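Long-range contacts in CT253 (Chlamydia trachomatis serovar L2, PDB 6UXC), which is of unknown function but is probably made as a membrane-attached lipoprotein, in a family not yet characterised: residues M132-A140 / L173-Y184; A140-Y151 / S163-L173. All blocks are in the same frame, centred on the assembly; numbering follows the deposited sequence.

Contact 1 of 2, residues M132-A140 / L173-Y184; sequences MIYQEILDA and LFREIVARVEGY
Strand 132-140 and helix 173-184 run nearly antiparallel, their axes at 154° and 8.4 Å apart at closest approach, with Leu-138 abreast of Ile-177 and Tyr-134 abreast of Tyr-184. At that second pair the two phenol rings form an offset stack, centroids 3.9 Å apart and planes 20° from parallel. Tyr-134 CD1 sits over the centre of the Tyr-184 ring, while Tyr-184 CD1 lies nearer the rim of the Tyr-134 ring; the side chains as a whole cross at about a right angle. With CG anti to the backbone N (chi1 173°), Tyr-134 lies along the helix, and its OH reaches 3.4 Å from Arg-180 CB. That OH lies a doubtfully short 2.4 Å from Glu-136 OE1. Arg-180 grips the Glu-136 carboxylate side-on: NE bonds OE1 and NH2 bonds OE2, each at 3.2 Å and each on the syn side but well out of the carboxylate plane. Its NH1 pairs with Glu-176 OE1, so one guanidinium bridges two acids and probably offsets their mutual repulsion. Leu-138 CD2 lies over one face of the guanidinium, toward its rim; the other leucine branch, CD1, packs 3.8 Å from Ile-177 CG1. Farther along, Glu-176 OE2 accepts from two waters, one bonded to Asp-139 N and the other to Asp-139 O, linking it to the strand backbone. The arrangement is that of a helix laid nearly antiparallel along the edge strand of a mixed sheet, on one face of it; Ile-133 and Tyr-134 form a classic beta bulge opposite Val-122.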
loop_
_atom_site.group_PDB
_atom_site.type_symbol
_atom_site.label_atom_id
_atom_site.label_comp_id
_atom_site.label_asym_id
_atom_site.label_seq_id
_atom_site.Cartn_x
_atom_site.Cartn_y
_atom_site.Cartn_z
ATOM N N MET A 132 16.667 3.510 0.274
ATOM C CA MET A 132 15.573 2.924 -0.489
ATOM C C MET A 132 16.079 1.681 -1.222
ATOM O O MET A 132 16.930 1.794 -2.112
ATOM C CB MET A 132 15.006 3.934 -1.486
ATOM C CG MET A 132 13.693 3.485 -2.063
ATOM S SD MET A 132 12.874 4.595 -3.234
ATOM C CE MET A 132 12.789 6.154 -2.384
ATOM N N ILE A 133 15.530 0.507 -0.881
ATOM C CA ILE A 133 16.010 -0.763 -1.440
ATOM C C ILE A 133 15.089 -1.337 -2.509
ATOM O O ILE A 133 15.470 -2.313 -3.181
ATOM C CB ILE A 133 16.226 -1.827 -0.344
ATOM C CG1 ILE A 133 14.916 -2.148 0.375
ATOM C CG2 ILE A 133 17.287 -1.336 0.638
ATOM C CD1 ILE A 133 14.974 -3.402 1.232
ATOM N N TYR A 134 13.899 -0.778 -2.688
ATOM C CA TYR A 134 12.952 -1.259 -3.674
ATOM C C TYR A 134 12.042 -0.105 -4.065
ATOM O O TYR A 134 11.561 0.637 -3.187
ATOM C CB TYR A 134 12.131 -2.419 -3.108
ATOM C CG TYR A 134 11.010 -2.869 -3.997
ATOM C CD1 TYR A 134 11.267 -3.325 -5.288
ATOM C CD2 TYR A 134 9.693 -2.885 -3.547
ATOM C CE1 TYR A 134 10.241 -3.740 -6.110
ATOM C CE2 TYR A 134 8.665 -3.303 -4.367
ATOM C CZ TYR A 134 8.943 -3.734 -5.647
ATOM O OH TYR A 134 7.930 -4.157 -6.480
ATOM N N GLN A 135 11.817 0.034 -5.372
ATOM C CA GLN A 135 10.824 0.972 -5.883
ATOM C C GLN A 135 10.258 0.396 -7.166
ATOM O O GLN A 135 11.022 0.077 -8.085
ATOM C CB GLN A 135 11.421 2.348 -6.167
ATOM C CG GLN A 135 10.414 3.339 -6.745
ATOM C CD GLN A 135 11.010 4.703 -6.955
ATOM O OE1 GLN A 135 10.660 5.649 -6.265
ATOM N NE2 GLN A 135 11.918 4.815 -7.915
ATOM N N GLU A 136 8.939 0.286 -7.238
ATOM C CA GLU A 136 8.316 -0.239 -8.439
ATOM C C GLU A 136 6.872 0.207 -8.483
ATOM O O GLU A 136 6.209 0.301 -7.450
ATOM C CB GLU A 136 8.396 -1.765 -8.486
ATOM C CG GLU A 136 7.878 -2.377 -9.802
ATOM C CD GLU A 136 8.043 -3.889 -9.853
ATOM O OE1 GLU A 136 8.466 -4.488 -8.846
ATOM O OE2 GLU A 136 7.760 -4.489 -10.921
ATOM N N ILE A 137 6.385 0.453 -9.699
ATOM C CA ILE A 137 4.974 0.738 -9.922
ATOM C C ILE A 137 4.292 -0.559 -10.326
ATOM O O ILE A 137 4.677 -1.193 -11.316
ATOM C CB ILE A 137 4.787 1.835 -10.976
ATOM C CG1 ILE A 137 5.433 3.125 -10.467
ATOM C CG2 ILE A 137 3.317 2.014 -11.298
ATOM C CD1 ILE A 137 5.467 4.247 -11.465
ATOM N N LEU A 138 3.313 -0.963 -9.530
ATOM C CA LEU A 138 2.484 -2.134 -9.735
ATOM C C LEU A 138 1.091 -1.669 -10.136
ATOM O O LEU A 138 0.624 -0.602 -9.718
ATOM C CB LEU A 138 2.407 -2.972 -8.454
ATOM C CG LEU A 138 3.744 -3.394 -7.824
ATOM C CD1 LEU A 138 3.520 -4.143 -6.530
ATOM C CD2 LEU A 138 4.595 -4.215 -8.798
ATOM N N ASP A 139 0.418 -2.459 -10.955
ATOM C CA ASP A 139 -0.899 -2.045 -11.404
ATOM C C ASP A 139 -1.761 -3.273 -11.634
ATOM O O ASP A 139 -1.273 -4.400 -11.711
ATOM C CB ASP A 139 -0.817 -1.164 -12.653
ATOM C CG ASP A 139 -0.099 -1.837 -13.816
ATOM O OD1 ASP A 139 -0.161 -3.081 -13.951
ATOM O OD2 ASP A 139 0.534 -1.099 -14.596
ATOM N N ALA A 140 -3.065 -3.025 -11.695
ATOM C CA ALA A 140 -4.063 -4.061 -11.919
ATOM C C ALA A 140 -5.215 -3.443 -12.699
ATOM O O ALA A 140 -5.441 -2.240 -12.629
ATOM C CB ALA A 140 -4.553 -4.649 -10.599
ATOM N N LEU A 173 -4.109 -6.679 -6.862
ATOM C CA LEU A 173 -3.095 -5.671 -6.601
ATOM C C LEU A 173 -2.538 -5.786 -5.187
ATOM O O LEU A 173 -1.316 -5.703 -4.992
ATOM C CB LEU A 173 -3.697 -4.294 -6.852
ATOM C CG LEU A 173 -2.783 -3.086 -6.760
ATOM C CD1 LEU A 173 -1.577 -3.194 -7.679
ATOM C CD2 LEU A 173 -3.600 -1.837 -7.081
ATOM N N PHE A 174 -3.406 -5.969 -4.179
ATOM C CA PHE A 174 -2.910 -6.092 -2.810
ATOM C C PHE A 174 -2.020 -7.323 -2.687
ATOM O O PHE A 174 -0.976 -7.282 -2.028
ATOM C CB PHE A 174 -4.050 -6.211 -1.801
ATOM C CG PHE A 174 -4.985 -5.045 -1.779
ATOM C CD1 PHE A 174 -4.550 -3.764 -1.994
ATOM C CD2 PHE A 174 -6.323 -5.249 -1.502
ATOM C CE1 PHE A 174 -5.431 -2.699 -1.964
ATOM C CE2 PHE A 174 -7.207 -4.173 -1.457
ATOM C CZ PHE A 174 -6.756 -2.919 -1.689
ATOM N N ARG A 175 -2.426 -8.426 -3.320
ATOM C CA ARG A 175 -1.615 -9.637 -3.277
ATOM C C ARG A 175 -0.239 -9.398 -3.879
ATOM O O ARG A 175 0.772 -9.816 -3.302
ATOM C CB ARG A 175 -2.316 -10.760 -4.023
ATOM C CG ARG A 175 -3.522 -11.335 -3.332
ATOM C CD ARG A 175 -4.136 -12.344 -4.270
ATOM N NE ARG A 175 -5.380 -12.914 -3.780
ATOM C CZ ARG A 175 -6.424 -13.198 -4.553
ATOM N NH1 ARG A 175 -6.393 -12.937 -5.855
ATOM N NH2 ARG A 175 -7.512 -13.727 -4.017
ATOM N N GLU A 176 -0.176 -8.679 -5.005
ATOM C CA GLU A 176 1.108 -8.434 -5.656
ATOM C C GLU A 176 1.975 -7.501 -4.828
ATOM O O GLU A 176 3.199 -7.683 -4.752
ATOM C CB GLU A 176 0.933 -7.846 -7.060
ATOM C CG GLU A 176 2.286 -7.730 -7.802
ATOM C CD GLU A 176 2.184 -7.324 -9.283
ATOM O OE1 GLU A 176 2.915 -7.916 -10.109
ATOM O OE2 GLU A 176 1.420 -6.415 -9.626
ATOM N N ILE A 177 1.367 -6.480 -4.226
ATOM C CA ILE A 177 2.134 -5.537 -3.425
ATOM C C ILE A 177 2.851 -6.285 -2.307
ATOM O O ILE A 177 4.055 -6.115 -2.084
ATOM C CB ILE A 177 1.217 -4.436 -2.870
ATOM C CG1 ILE A 177 0.784 -3.464 -3.981
ATOM C CG2 ILE A 177 1.914 -3.708 -1.759
ATOM C CD1 ILE A 177 -0.387 -2.581 -3.569
ATOM N N VAL A 178 2.114 -7.128 -1.586
ATOM C CA VAL A 178 2.718 -7.788 -0.439
ATOM C C VAL A 178 3.720 -8.843 -0.886
ATOM O O VAL A 178 4.758 -9.014 -0.239
ATOM C CB VAL A 178 1.634 -8.366 0.478
ATOM C CG1 VAL A 178 2.252 -9.241 1.545
ATOM C CG2 VAL A 178 0.859 -7.238 1.136
ATOM N N ALA A 179 3.477 -9.520 -2.013
ATOM C CA ALA A 179 4.447 -10.502 -2.494
ATOM C C ALA A 179 5.776 -9.837 -2.822
ATOM O O ALA A 179 6.845 -10.392 -2.521
ATOM C CB ALA A 179 3.913 -11.233 -3.732
ATOM N N ARG A 180 5.724 -8.643 -3.436
ATOM C CA ARG A 180 6.940 -7.911 -3.763
ATOM C C ARG A 180 7.650 -7.421 -2.508
ATOM O O ARG A 180 8.882 -7.521 -2.410
ATOM C CB ARG A 180 6.609 -6.725 -4.664
ATOM C CG ARG A 180 6.127 -7.148 -6.037
ATOM C CD ARG A 180 7.238 -7.833 -6.834
ATOM N NE ARG A 180 7.193 -7.381 -8.215
ATOM C CZ ARG A 180 6.393 -7.890 -9.145
ATOM N NH1 ARG A 180 5.570 -8.890 -8.849
ATOM N NH2 ARG A 180 6.423 -7.396 -10.377
ATOM N N VAL A 181 6.897 -6.882 -1.549
ATOM C CA VAL A 181 7.515 -6.432 -0.307
ATOM C C VAL A 181 8.211 -7.602 0.373
ATOM O O VAL A 181 9.347 -7.480 0.850
ATOM C CB VAL A 181 6.469 -5.788 0.611
ATOM C CG1 VAL A 181 7.089 -5.496 1.998
ATOM C CG2 VAL A 181 5.964 -4.488 -0.033
ATOM N N GLU A 182 7.527 -8.746 0.454
ATOM C CA GLU A 182 8.127 -9.932 1.061
ATOM C C GLU A 182 9.414 -10.317 0.366
ATOM O O GLU A 182 10.420 -10.661 1.015
ATOM C CB GLU A 182 7.152 -11.100 0.991
ATOM C CG GLU A 182 5.982 -10.976 1.901
ATOM C CD GLU A 182 5.065 -12.171 1.803
ATOM O OE1 GLU A 182 5.000 -12.794 0.718
ATOM O OE2 GLU A 182 4.403 -12.492 2.805
ATOM N N GLY A 183 9.388 -10.306 -0.968
ATOM C CA GLY A 183 10.565 -10.697 -1.719
ATOM C C GLY A 183 11.751 -9.781 -1.480
ATOM O O GLY A 183 12.876 -10.244 -1.267
ATOM N N TYR A 184 11.524 -8.466 -1.524
ATOM C CA TYR A 184 12.651 -7.554 -1.403
ATOM C C TYR A 184 13.127 -7.424 0.036
ATOM O O TYR A 184 14.324 -7.226 0.269
ATOM C CB TYR A 184 12.302 -6.184 -1.990
ATOM C CG TYR A 184 12.449 -6.190 -3.486
ATOM C CD1 TYR A 184 11.403 -6.606 -4.304
ATOM C CD2 TYR A 184 13.653 -5.835 -4.086
ATOM C CE1 TYR A 184 11.545 -6.638 -5.676
ATOM C CE2 TYR A 184 13.802 -5.873 -5.460
ATOM C CZ TYR A 184 12.745 -6.273 -6.244
ATOM O OH TYR A 184 12.882 -6.318 -7.608
HETATM O O HOH W 1 1.875 -4.878 -11.660
HETATM O O HOH W 2 -1.379 -6.298 -9.539
#

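Contact 2 of 2, residues A140-Y151 / S163-L173; sequences ASQSLASGSNDY and STPMGLMHQRL
Polar contacts join Gln-142 to Arg-172 near the end of the strand, which runs at 155° to the helix with the short axes 7.2 Å apart. Arg-172 approaches end-on: NH1 and NH2 both donate to Gln-142 OE1, at 2.9 and 3.1 Å, and the oxygen lies close to the guanidinium plane although the amide and guanidinium planes are 55° apart. The bend in the Gln-142 chain (chi2 63°) carries its amide alongside the helix, and NE2, at the other end of the amide, donates to Ser-146 OG, which itself donates to Ser-143 O; both ends of the amide are thereby held. A water bonded to Arg-172 NH2 and Ser-141 N adds a bridge to the strand backbone.

A second polar cluster lies at the helix start. Thr-164 is the N-cap, its OG1 accepting from Gly-167 N and also bonded to Phe-161 O. Tyr-151 OH accepts from the first-turn Met-166 N at 3.0 Å and donates to a lone pair of Asn-149 OD1 in the carbonyl plane. Asn-149 ND2 in turn bonds Leu-144 O, so the loop braces the phenol that meets the helix.

The Pro-165 ring packs against polar atoms of the turn 143-149: CG lies 3.3 Å from Asn-149 OD1, and CD 3.0 Å from Ser-148 O, which is buried with no partner in the model.

Among the apolar contacts, Met-166 CE rests over the centre of the Tyr-151 ring, 3.8 Å from its centroid, a CH-pi contact with SD farther above the same face. Met-169 CG packs 3.6 Å from Ala-140 CB.

On the sheet side of the helix, Met-166 and Met-169 continue onto strands 113-124 and 94-105, while His-170 bonds Glu-44 of helix 41-55 and Gln-103 of strand 94-105.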
loop_
_atom_site.group_PDB
_atom_site.type_symbol
_atom_site.label_atom_id
_atom_site.label_comp_id
_atom_site.label_asym_id
_atom_site.label_seq_id
_atom_site.Cartn_x
_atom_site.Cartn_y
_atom_site.Cartn_z
ATOM N N ALA A 140 -3.065 -3.025 -11.695
ATOM C CA ALA A 140 -4.063 -4.061 -11.919
ATOM C C ALA A 140 -5.215 -3.443 -12.699
ATOM O O ALA A 140 -5.441 -2.240 -12.629
ATOM C CB ALA A 140 -4.553 -4.649 -10.599
ATOM N N SER A 141 -5.920 -4.275 -13.472
ATOM C CA SER A 141 -7.042 -3.789 -14.253
ATOM C C SER A 141 -8.095 -4.880 -14.346
ATOM O O SER A 141 -7.775 -6.077 -14.369
ATOM C CB SER A 141 -6.621 -3.363 -15.659
ATOM O OG SER A 141 -7.765 -2.964 -16.376
ATOM N N GLN A 142 -9.355 -4.448 -14.439
ATOM C CA GLN A 142 -10.477 -5.376 -14.463
ATOM C C GLN A 142 -11.608 -4.821 -15.324
ATOM O O GLN A 142 -11.965 -3.640 -15.233
ATOM C CB GLN A 142 -10.984 -5.647 -13.041
ATOM C CG GLN A 142 -11.983 -6.794 -12.918
ATOM C CD GLN A 142 -11.380 -8.113 -13.317
ATOM O OE1 GLN A 142 -10.192 -8.330 -13.129
ATOM N NE2 GLN A 142 -12.193 -8.997 -13.882
ATOM N N SER A 143 -12.186 -5.695 -16.149
ATOM C CA SER A 143 -13.289 -5.289 -17.012
ATOM C C SER A 143 -14.492 -4.884 -16.174
ATOM O O SER A 143 -14.862 -5.583 -15.230
ATOM C CB SER A 143 -13.655 -6.434 -17.957
ATOM O OG SER A 143 -14.860 -6.167 -18.655
ATOM N N LEU A 144 -15.102 -3.744 -16.519
ATOM C CA LEU A 144 -16.270 -3.261 -15.782
ATOM C C LEU A 144 -17.486 -4.156 -15.982
ATOM O O LEU A 144 -18.433 -4.070 -15.199
ATOM C CB LEU A 144 -16.616 -1.832 -16.203
ATOM C CG LEU A 144 -15.656 -0.740 -15.725
ATOM C CD1 LEU A 144 -16.052 0.575 -16.359
ATOM C CD2 LEU A 144 -15.654 -0.616 -14.215
ATOM N N ALA A 145 -17.470 -5.020 -16.993
ATOM C CA ALA A 145 -18.572 -5.946 -17.198
ATOM C C ALA A 145 -18.480 -7.179 -16.314
ATOM O O ALA A 145 -19.447 -7.948 -16.260
ATOM C CB ALA A 145 -18.625 -6.378 -18.666
ATOM N N SER A 146 -17.351 -7.372 -15.618
ATOM C CA SER A 146 -17.107 -8.587 -14.841
ATOM C C SER A 146 -18.039 -8.743 -13.646
ATOM O O SER A 146 -18.118 -9.828 -13.071
ATOM C CB SER A 146 -15.663 -8.586 -14.323
ATOM O OG SER A 146 -14.741 -8.395 -15.377
ATOM N N GLY A 147 -18.704 -7.685 -13.219
ATOM C CA GLY A 147 -19.560 -7.793 -12.057
ATOM C C GLY A 147 -20.329 -6.503 -11.900
ATOM O O GLY A 147 -20.327 -5.657 -12.793
ATOM N N SER A 148 -20.983 -6.363 -10.752
ATOM C CA SER A 148 -21.729 -5.140 -10.476
ATOM C C SER A 148 -20.779 -3.993 -10.162
ATOM O O SER A 148 -19.731 -4.173 -9.527
ATOM C CB SER A 148 -22.684 -5.348 -9.302
ATOM O OG SER A 148 -23.252 -4.108 -8.887
ATOM N N ASN A 149 -21.156 -2.791 -10.599
ATOM C CA ASN A 149 -20.447 -1.587 -10.199
ATOM C C ASN A 149 -21.298 -0.714 -9.282
ATOM O O ASN A 149 -21.090 0.498 -9.209
ATOM C CB ASN A 149 -19.980 -0.816 -11.434
ATOM C CG ASN A 149 -18.982 -1.613 -12.277
ATOM O OD1 ASN A 149 -17.851 -1.868 -11.854
ATOM N ND2 ASN A 149 -19.394 -1.992 -13.487
ATOM N N ASP A 150 -22.258 -1.317 -8.581
ATOM C CA ASP A 150 -22.964 -0.637 -7.495
ATOM C C ASP A 150 -22.083 -0.727 -6.259
ATOM O O ASP A 150 -22.156 -1.688 -5.485
ATOM C CB ASP A 150 -24.328 -1.270 -7.256
ATOM C CG ASP A 150 -25.185 -0.467 -6.286
ATOM O OD1 ASP A 150 -24.597 0.253 -5.445
ATOM O OD2 ASP A 150 -26.432 -0.589 -6.363
ATOM N N TYR A 151 -21.223 0.274 -6.087
ATOM C CA TYR A 151 -20.294 0.306 -4.959
ATOM C C TYR A 151 -20.928 0.855 -3.694
ATOM O O TYR A 151 -20.236 0.980 -2.675
ATOM C CB TYR A 151 -19.036 1.086 -5.348
ATOM C CG TYR A 151 -18.339 0.325 -6.432
ATOM C CD1 TYR A 151 -17.784 -0.932 -6.155
ATOM C CD2 TYR A 151 -18.299 0.797 -7.724
ATOM C CE1 TYR A 151 -17.181 -1.684 -7.148
ATOM C CE2 TYR A 151 -17.697 0.055 -8.728
ATOM C CZ TYR A 151 -17.124 -1.172 -8.428
ATOM O OH TYR A 151 -16.558 -1.919 -9.451
ATOM N N SER A 163 -16.344 -9.583 -5.468
ATOM C CA SER A 163 -16.904 -10.022 -6.742
ATOM C C SER A 163 -17.187 -8.872 -7.709
ATOM O O SER A 163 -17.583 -9.125 -8.856
ATOM C CB SER A 163 -18.203 -10.804 -6.496
ATOM O OG SER A 163 -17.991 -11.897 -5.611
ATOM N N THR A 164 -17.010 -7.628 -7.282
ATOM C CA THR A 164 -17.181 -6.504 -8.182
ATOM C C THR A 164 -15.904 -6.275 -8.973
ATOM O O THR A 164 -14.839 -6.770 -8.598
ATOM C CB THR A 164 -17.509 -5.235 -7.409
ATOM O OG1 THR A 164 -16.361 -4.875 -6.617
ATOM C CG2 THR A 164 -18.734 -5.457 -6.532
ATOM N N PRO A 165 -15.982 -5.526 -10.074
ATOM C CA PRO A 165 -14.768 -5.311 -10.861
ATOM C C PRO A 165 -13.690 -4.614 -10.050
ATOM O O PRO A 165 -12.511 -4.988 -10.118
ATOM C CB PRO A 165 -15.273 -4.470 -12.046
ATOM C CG PRO A 165 -16.671 -4.961 -12.242
ATOM C CD PRO A 165 -17.183 -5.100 -10.822
ATOM N N MET A 166 -14.073 -3.623 -9.249
ATOM C CA MET A 166 -13.069 -2.933 -8.459
ATOM C C MET A 166 -12.466 -3.873 -7.421
ATOM O O MET A 166 -11.266 -3.821 -7.164
ATOM C CB MET A 166 -13.675 -1.723 -7.765
ATOM C CG MET A 166 -12.620 -0.881 -7.050
ATOM S SD MET A 166 -13.286 0.397 -6.011
ATOM C CE MET A 166 -14.379 1.278 -7.122
ATOM N N GLY A 167 -13.299 -4.696 -6.782
ATOM C CA GLY A 167 -12.818 -5.546 -5.703
ATOM C C GLY A 167 -11.905 -6.647 -6.205
ATOM O O GLY A 167 -10.899 -6.971 -5.567
ATOM N N LEU A 168 -12.237 -7.218 -7.359
ATOM C CA LEU A 168 -11.367 -8.205 -7.997
ATOM C C LEU A 168 -10.012 -7.585 -8.309
ATOM O O LEU A 168 -8.957 -8.178 -8.046
ATOM C CB LEU A 168 -12.038 -8.704 -9.275
ATOM C CG LEU A 168 -13.274 -9.580 -9.087
ATOM C CD1 LEU A 168 -14.105 -9.713 -10.374
ATOM C CD2 LEU A 168 -12.833 -10.955 -8.626
ATOM N N MET A 169 -10.037 -6.380 -8.885
ATOM C CA MET A 169 -8.818 -5.668 -9.237
ATOM C C MET A 169 -7.994 -5.366 -7.992
ATOM O O MET A 169 -6.786 -5.644 -7.948
ATOM C CB MET A 169 -9.191 -4.383 -9.984
ATOM C CG MET A 169 -8.032 -3.614 -10.573
ATOM S SD MET A 169 -7.441 -2.344 -9.453
ATOM C CE MET A 169 -8.780 -1.144 -9.540
ATOM N N HIS A 170 -8.643 -4.840 -6.956
ATOM C CA HIS A 170 -7.931 -4.533 -5.713
ATOM C C HIS A 170 -7.275 -5.766 -5.113
ATOM O O HIS A 170 -6.126 -5.708 -4.657
ATOM C CB HIS A 170 -8.889 -3.922 -4.707
ATOM C CG HIS A 170 -9.235 -2.500 -4.993
ATOM N ND1 HIS A 170 -10.001 -1.745 -4.140
ATOM C CD2 HIS A 170 -8.938 -1.695 -6.044
ATOM C CE1 HIS A 170 -10.155 -0.533 -4.639
ATOM N NE2 HIS A 170 -9.525 -0.482 -5.800
ATOM N N GLN A 171 -8.010 -6.875 -5.057
ATOM C CA GLN A 171 -7.488 -8.091 -4.446
ATOM C C GLN A 171 -6.192 -8.525 -5.122
ATOM O O GLN A 171 -5.200 -8.832 -4.449
ATOM C CB GLN A 171 -8.559 -9.179 -4.530
ATOM C CG GLN A 171 -8.272 -10.408 -3.725
ATOM C CD GLN A 171 -9.366 -11.435 -3.885
ATOM O OE1 GLN A 171 -9.772 -11.748 -5.003
ATOM N NE2 GLN A 171 -9.863 -11.952 -2.771
ATOM N N ARG A 172 -6.162 -8.509 -6.452
ATOM C CA ARG A 172 -4.948 -8.946 -7.142
ATOM C C ARG A 172 -3.805 -7.976 -6.868
ATOM O O ARG A 172 -2.657 -8.393 -6.663
ATOM C CB ARG A 172 -5.194 -9.082 -8.647
ATOM C CG ARG A 172 -6.015 -10.306 -9.042
ATOM C CD ARG A 172 -5.791 -10.678 -10.517
ATOM N NE ARG A 172 -5.967 -9.503 -11.352
ATOM C CZ ARG A 172 -7.150 -9.066 -11.781
ATOM N NH1 ARG A 172 -8.260 -9.743 -11.490
ATOM N NH2 ARG A 172 -7.214 -7.967 -12.525
ATOM N N LEU A 173 -4.109 -6.679 -6.862
ATOM C CA LEU A 173 -3.095 -5.671 -6.601
ATOM C C LEU A 173 -2.538 -5.786 -5.187
ATOM O O LEU A 173 -1.316 -5.703 -4.992
ATOM C CB LEU A 173 -3.697 -4.294 -6.852
ATOM C CG LEU A 173 -2.783 -3.086 -6.760
ATOM C CD1 LEU A 173 -1.577 -3.194 -7.679
ATOM C CD2 LEU A 173 -3.600 -1.837 -7.081
HETATM O O HOH W 3 -4.727 -6.865 -13.655
HETATM O O HOH W 4 -20.770 -8.455 -8.746
#

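Contacts 1 and 2 are successive halves of one nearly antiparallel packing of helix 165-184 on strand 131-143, meeting at Ala-140 and Leu-173, with contact 2 nested inside the chain loop closed by contact 1. Both are partly buried, but their centres lie 20 Å apart, and contact 1 is nearer the middle of the chain. There, strand meets helix throughout, and a tyrosine stack, leucine packing and a charged network share the interface. Contact 2 lies toward the periphery, where the strand gives way to loop; neutral amide and hydroxyl groups, a helix cap and a Met-aromatic contact replace the acids. Each contact has its own arginine, gripping a carboxylate in contact 1 and an amide oxygen in contact 2.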